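Long-range contacts in putative TIM-barrel metal-dependent hydrolase (Mycobacterium avium subsp. paratuberculosis S397, PDB 4DZI), which probably catalyses a metal-dependent hydrolysis, as a putative TIM-barrel amidohydrolase with a two-metal site: residues L193-P198 and H230-G235; D11-Y16 and S291-S296. One frame throughout, in Å; residues are numbered along the deposited sequence.

Interaction 1: residues L193-P198 and H230-G235. With CD (cadmium ion), chain Q.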
loop_
_atom_site.group_PDB
_atom_site.type_symbol
_atom_site.label_atom_id
_atom_site.label_comp_id
_atom_site.label_asym_id
_atom_site.label_seq_id
_atom_site.Cartn_x
_atom_site.Cartn_y
_atom_site.Cartn_z
ATOM N N LEU C 193 12.835 10.656 -17.337
ATOM C CA LEU C 193 12.421 9.990 -16.094
ATOM C C LEU C 193 11.826 11.010 -15.140
ATOM O O LEU C 193 12.447 12.027 -14.855
ATOM C CB LEU C 193 13.633 9.353 -15.397
ATOM C CG LEU C 193 14.340 8.334 -16.273
ATOM C CD1 LEU C 193 15.504 7.763 -15.453
ATOM C CD2 LEU C 193 13.397 7.221 -16.713
ATOM N N VAL C 194 10.626 10.743 -14.632
ATOM C CA VAL C 194 10.101 11.523 -13.531
ATOM C C VAL C 194 10.001 10.552 -12.369
ATOM O O VAL C 194 9.678 9.383 -12.576
ATOM C CB VAL C 194 8.707 12.095 -13.886
ATOM C CG1 VAL C 194 8.012 12.699 -12.650
ATOM C CG2 VAL C 194 8.836 13.184 -14.967
ATOM N N ARG C 195 10.341 11.019 -11.174
ATOM C CA ARG C 195 10.380 10.103 -10.051
ATOM C C ARG C 195 8.963 9.627 -9.658
ATOM O O ARG C 195 8.053 10.433 -9.553
ATOM C CB ARG C 195 11.064 10.766 -8.869
ATOM C CG ARG C 195 11.290 9.789 -7.708
ATOM C CD ARG C 195 12.174 10.398 -6.620
ATOM N NE ARG C 195 11.570 11.633 -6.116
ATOM C CZ ARG C 195 11.300 11.883 -4.839
ATOM N NH1 ARG C 195 11.567 10.987 -3.881
ATOM N NH2 ARG C 195 10.774 13.065 -4.505
ATOM N N PRO C 196 8.795 8.319 -9.411
ATOM C CA PRO C 196 7.448 7.820 -9.010
ATOM C C PRO C 196 7.217 8.114 -7.527
ATOM O O PRO C 196 7.367 7.245 -6.680
ATOM C CB PRO C 196 7.526 6.303 -9.260
ATOM C CG PRO C 196 9.008 5.989 -9.217
ATOM C CD PRO C 196 9.709 7.225 -9.763
ATOM N N ALA C 197 6.885 9.361 -7.236
ATOM C CA ALA C 197 6.803 9.816 -5.853
ATOM C C ALA C 197 6.013 11.114 -5.872
ATOM O O ALA C 197 5.885 11.770 -6.915
ATOM C CB ALA C 197 8.218 10.120 -5.309
ATOM N N PRO C 198 5.509 11.511 -4.715
ATOM C CA PRO C 198 4.935 12.862 -4.588
ATOM C C PRO C 198 5.901 13.931 -5.088
ATOM O O PRO C 198 7.119 13.825 -4.893
ATOM C CB PRO C 198 4.723 12.993 -3.076
ATOM C CG PRO C 198 4.501 11.580 -2.615
ATOM C CD PRO C 198 5.500 10.772 -3.437
ATOM N N HIS C 230 10.925 4.901 -12.937
ATOM C CA HIS C 230 11.808 3.810 -12.529
ATOM C C HIS C 230 11.899 3.766 -11.054
ATOM O O HIS C 230 11.937 4.823 -10.419
ATOM C CB HIS C 230 13.232 4.068 -13.065
ATOM C CG HIS C 230 14.200 2.921 -12.791
ATOM N ND1 HIS C 230 14.807 2.722 -11.588
ATOM C CD2 HIS C 230 14.600 1.870 -13.606
ATOM C CE1 HIS C 230 15.566 1.613 -11.645
ATOM N NE2 HIS C 230 15.433 1.079 -12.865
ATOM N N LEU C 231 11.948 2.551 -10.511
ATOM C CA LEU C 231 12.171 2.343 -9.076
ATOM C C LEU C 231 13.190 3.337 -8.510
ATOM O O LEU C 231 14.309 3.442 -9.011
ATOM C CB LEU C 231 12.711 0.926 -8.869
ATOM C CG LEU C 231 12.701 0.457 -7.428
ATOM C CD1 LEU C 231 11.256 0.301 -6.929
ATOM C CD2 LEU C 231 13.465 -0.865 -7.316
ATOM N N SER C 232 12.842 3.989 -7.391
ATOM C CA SER C 232 13.665 5.090 -6.861
ATOM C C SER C 232 13.570 5.079 -5.347
ATOM O O SER C 232 12.778 4.313 -4.786
ATOM C CB SER C 232 13.099 6.444 -7.334
ATOM O OG SER C 232 13.150 6.582 -8.774
ATOM N N ASP C 233 14.326 5.962 -4.686
ATOM C CA ASP C 233 13.907 6.339 -3.323
ATOM C C ASP C 233 12.737 7.286 -3.464
ATOM O O ASP C 233 12.892 8.444 -3.811
ATOM C CB ASP C 233 15.037 7.048 -2.562
ATOM C CG ASP C 233 14.672 7.318 -1.114
ATOM O OD1 ASP C 233 13.490 7.138 -0.739
ATOM O OD2 ASP C 233 15.568 7.698 -0.337
ATOM N N SER C 234 11.526 6.790 -3.183
ATOM C CA SER C 234 10.311 7.556 -3.338
ATOM C C SER C 234 9.775 8.034 -1.986
ATOM O O SER C 234 8.672 8.577 -1.932
ATOM C CB SER C 234 9.246 6.691 -4.025
ATOM O OG SER C 234 9.553 6.491 -5.418
ATOM N N GLY C 235 10.586 7.865 -0.956
ATOM C CA GLY C 235 10.213 8.310 0.402
ATOM C C GLY C 235 9.271 7.352 1.094
ATOM O O GLY C 235 8.704 7.714 2.150
HETATM CD CD CD Q . 16.590 -0.862 -13.536
HETATM O O HOH W 1 11.906 7.522 -12.915
#

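Interaction 2: residues D11-Y16 and S291-S296. With CD (cadmium ion), chain Q; CD (cadmium ion), chain P.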
loop_
_atom_site.group_PDB
_atom_site.type_symbol
_atom_site.label_atom_id
_atom_site.label_comp_id
_atom_site.label_asym_id
_atom_site.label_seq_id
_atom_site.Cartn_x
_atom_site.Cartn_y
_atom_site.Cartn_z
ATOM N N ASP C 11 16.359 -3.344 -25.022
ATOM C CA ASP C 11 16.314 -3.583 -23.561
ATOM C C ASP C 11 15.921 -2.282 -22.882
ATOM O O ASP C 11 16.693 -1.303 -22.919
ATOM C CB ASP C 11 17.719 -4.021 -23.118
ATOM C CG ASP C 11 17.739 -4.614 -21.719
ATOM O OD1 ASP C 11 16.879 -4.214 -20.913
ATOM O OD2 ASP C 11 18.625 -5.462 -21.424
ATOM N N VAL C 12 14.733 -2.220 -22.260
ATOM C CA VAL C 12 14.290 -0.938 -21.692
ATOM C C VAL C 12 14.821 -0.681 -20.273
ATOM O O VAL C 12 14.508 0.341 -19.662
ATOM C CB VAL C 12 12.748 -0.774 -21.718
ATOM C CG1 VAL C 12 12.195 -1.020 -23.153
ATOM C CG2 VAL C 12 12.057 -1.693 -20.709
ATOM N N ASP C 13 15.646 -1.589 -19.762
ATOM C CA ASP C 13 16.179 -1.369 -18.410
ATOM C C ASP C 13 17.634 -1.767 -18.364
ATOM O O ASP C 13 17.974 -2.935 -18.142
ATOM C CB ASP C 13 15.431 -2.198 -17.363
ATOM C CG ASP C 13 15.762 -1.777 -15.955
ATOM O OD1 ASP C 13 16.646 -0.890 -15.763
ATOM O OD2 ASP C 13 15.153 -2.379 -15.039
ATOM N N ASN C 14 18.484 -0.752 -18.550
ATOM C CA ASN C 14 19.916 -0.947 -18.346
ATOM C C ASN C 14 20.436 0.190 -17.489
ATOM O O ASN C 14 19.820 1.238 -17.384
ATOM C CB ASN C 14 20.655 -0.952 -19.702
ATOM C CG ASN C 14 20.997 -2.345 -20.212
ATOM O OD1 ASN C 14 22.085 -2.546 -20.783
ATOM N ND2 ASN C 14 20.060 -3.286 -20.113
ATOM N N HIS C 15 21.568 -0.046 -16.819
ATOM C CA HIS C 15 22.196 0.995 -15.991
ATOM C C HIS C 15 23.652 1.288 -16.302
ATOM O O HIS C 15 24.364 0.433 -16.811
ATOM C CB HIS C 15 22.059 0.619 -14.496
ATOM C CG HIS C 15 20.636 0.619 -14.030
ATOM N ND1 HIS C 15 20.022 1.744 -13.640
ATOM C CD2 HIS C 15 19.677 -0.393 -13.987
ATOM C CE1 HIS C 15 18.736 1.480 -13.333
ATOM N NE2 HIS C 15 18.515 0.182 -13.538
ATOM N N TYR C 16 24.058 2.519 -16.001
ATOM C CA TYR C 16 25.460 2.868 -15.797
ATOM C C TYR C 16 25.660 3.036 -14.285
ATOM O O TYR C 16 24.683 3.095 -13.506
ATOM C CB TYR C 16 25.807 4.171 -16.530
ATOM C CG TYR C 16 24.764 5.221 -16.344
ATOM C CD1 TYR C 16 24.658 5.942 -15.140
ATOM C CD2 TYR C 16 23.837 5.499 -17.355
ATOM C CE1 TYR C 16 23.657 6.895 -14.966
ATOM C CE2 TYR C 16 22.822 6.447 -17.181
ATOM C CZ TYR C 16 22.747 7.150 -15.988
ATOM O OH TYR C 16 21.760 8.077 -15.792
ATOM N N SER C 291 6.541 2.045 -16.942
ATOM C CA SER C 291 6.997 1.636 -15.604
ATOM C C SER C 291 8.186 0.705 -15.744
ATOM O O SER C 291 8.088 -0.313 -16.439
ATOM C CB SER C 291 5.836 0.917 -14.889
ATOM O OG SER C 291 6.304 0.262 -13.715
ATOM N N ILE C 292 9.316 1.070 -15.137
ATOM C CA ILE C 292 10.534 0.253 -15.239
ATOM C C ILE C 292 11.036 -0.179 -13.851
ATOM O O ILE C 292 11.207 0.655 -12.956
ATOM C CB ILE C 292 11.646 1.057 -15.970
ATOM C CG1 ILE C 292 11.096 1.702 -17.261
ATOM C CG2 ILE C 292 12.865 0.165 -16.241
ATOM C CD1 ILE C 292 12.094 2.587 -17.999
ATOM N N GLU C 293 11.286 -1.478 -13.707
ATOM C CA GLU C 293 11.802 -2.078 -12.456
ATOM C C GLU C 293 10.874 -1.899 -11.276
ATOM O O GLU C 293 11.316 -1.899 -10.128
ATOM C CB GLU C 293 13.248 -1.615 -12.102
ATOM C CG GLU C 293 13.992 -2.714 -11.307
ATOM C CD GLU C 293 15.404 -2.394 -10.871
ATOM O OE1 GLU C 293 15.842 -2.985 -9.869
ATOM O OE2 GLU C 293 16.068 -1.549 -11.509
ATOM N N ASN C 294 9.583 -1.801 -11.560
ATOM C CA ASN C 294 8.622 -1.725 -10.454
ATOM C C ASN C 294 7.753 -2.983 -10.335
ATOM O O ASN C 294 6.844 -3.023 -9.473
ATOM C CB ASN C 294 7.733 -0.516 -10.701
ATOM C CG ASN C 294 8.541 0.770 -10.817
ATOM O OD1 ASN C 294 9.386 1.044 -9.977
ATOM N ND2 ASN C 294 8.297 1.535 -11.887
ATOM N N GLY C 295 7.997 -3.994 -11.190
ATOM C CA GLY C 295 7.142 -5.208 -11.295
ATOM C C GLY C 295 5.868 -4.878 -12.071
ATOM O O GLY C 295 5.665 -3.750 -12.478
ATOM N N SER C 296 4.973 -5.857 -12.196
ATOM C CA SER C 296 3.694 -5.629 -12.841
ATOM C C SER C 296 2.590 -6.079 -11.906
ATOM O O SER C 296 1.434 -5.936 -12.239
ATOM C CB SER C 296 3.578 -6.408 -14.175
ATOM O OG SER C 296 3.623 -7.824 -13.988
HETATM CD CD CD Q . 16.590 -0.862 -13.536
HETATM CD CD CD P . 18.100 -2.478 -10.422
HETATM O O HOH W 2 12.619 -3.337 -15.470
HETATM O O HOH W 3 17.831 -0.407 -9.076
#

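Interaction 1: residues L193-P198 and H230-G235
P196 and S234 make the tightest polar contact here. The S234 hydroxyl OG gives its hydrogen to P196 O at 2.6 Å, coming from above the carbonyl plane rather than along a lone pair. P196 is the centre of an inverse gamma turn. Its ring reaches the other segment: P196 CD is 3.3 Å from H230 O. H230 O also accepts a hydrogen bond from S232 OG at 2.7 Å, so both groups meet one oxygen. R195 reaches across with a bent chain (chi3 58°). R195 NH1 donates to D233 O at 2.9 Å, on a lone pair and in the guanidinium plane. The methyl of A197 lies over one face of this guanidinium, and E130 on helix 128-131 forms a salt bridge with NH1. Both segments begin on parallel neighbouring strands, 192-193 and 227-230, and run on as loops at the C-terminal end of a TIM barrel. Packing is looser where they leave the strands. There a water bridges them, giving to V194 O and accepting from H230 N. The H230 ring turns off to bind a cadmium ion through NE2 at 2.4 Å, while its ND1 donates to L231 O and so steadies the ring. At the other end the contact thins toward the partly exposed side. P198 CD comes only within 4.1 Å of S234 O, and P198 packs on W243 of the second subunit.

Interaction 2: residues D11-Y16 and S291-S296
D13 and E293 both hold CG anti to the backbone N (chi1 -168° and -151°), and this sends their carboxylates toward one cadmium ion. The E293 chain stays extended beyond CG, while D13 crosses it at about a right angle. D13 grips this cadmium with both oxygens, unevenly: OD1 at 2.2 Å and OD2 at 2.6 Å. H15 NE2 binds the same cadmium at 2.2 Å. E293 OE2 binds it too and also the second cadmium, so one oxygen bridges the pair. E293 OE1 joins OE2 on the second ion, which also holds a water. The H15 ring and the E293 carboxylate are turned 71° apart. The I292 methyl CG2 lies over one face of the D13 carboxylate, 3.5 Å from D13 CG. A water gives a hydrogen bond to D13 OD2 and takes a weak one from E293 N. H230 and D356 complete the first site; D356, H359 and E361 serve the second. Strand 9-15 and the turn just after strand 289-292 thus bring ligands to a two-metal centre at the C-terminal ends of the barrel strands. D13 and H15 take the place of the amidohydrolase superfamily's usual first-strand His-X-His pair, with aspartate as its first member.

How the interactions relate
Strand 9-15 comes first and carries the 11-16 segment of interaction 2. The chain then runs through strands 115-121 and 163-165 to strand 192-193, where interaction 1 begins. Interaction 1 closes a short loop across helix 214-223, joining the ends of neighbouring strands 192-193 and 227-230. Strand 289-292 follows and closes the much longer loop of interaction 2, which encloses the shorter one. Interaction 2 joins the first barrel strand to strand 289-292 across the mouth of the barrel, through side chains and metal rather than backbone bonds. The two contacts meet directly: L231 N lies 3.2 Å from I292 O, a probable hydrogen bond between adjacent strand ends. They also share one cadmium ion.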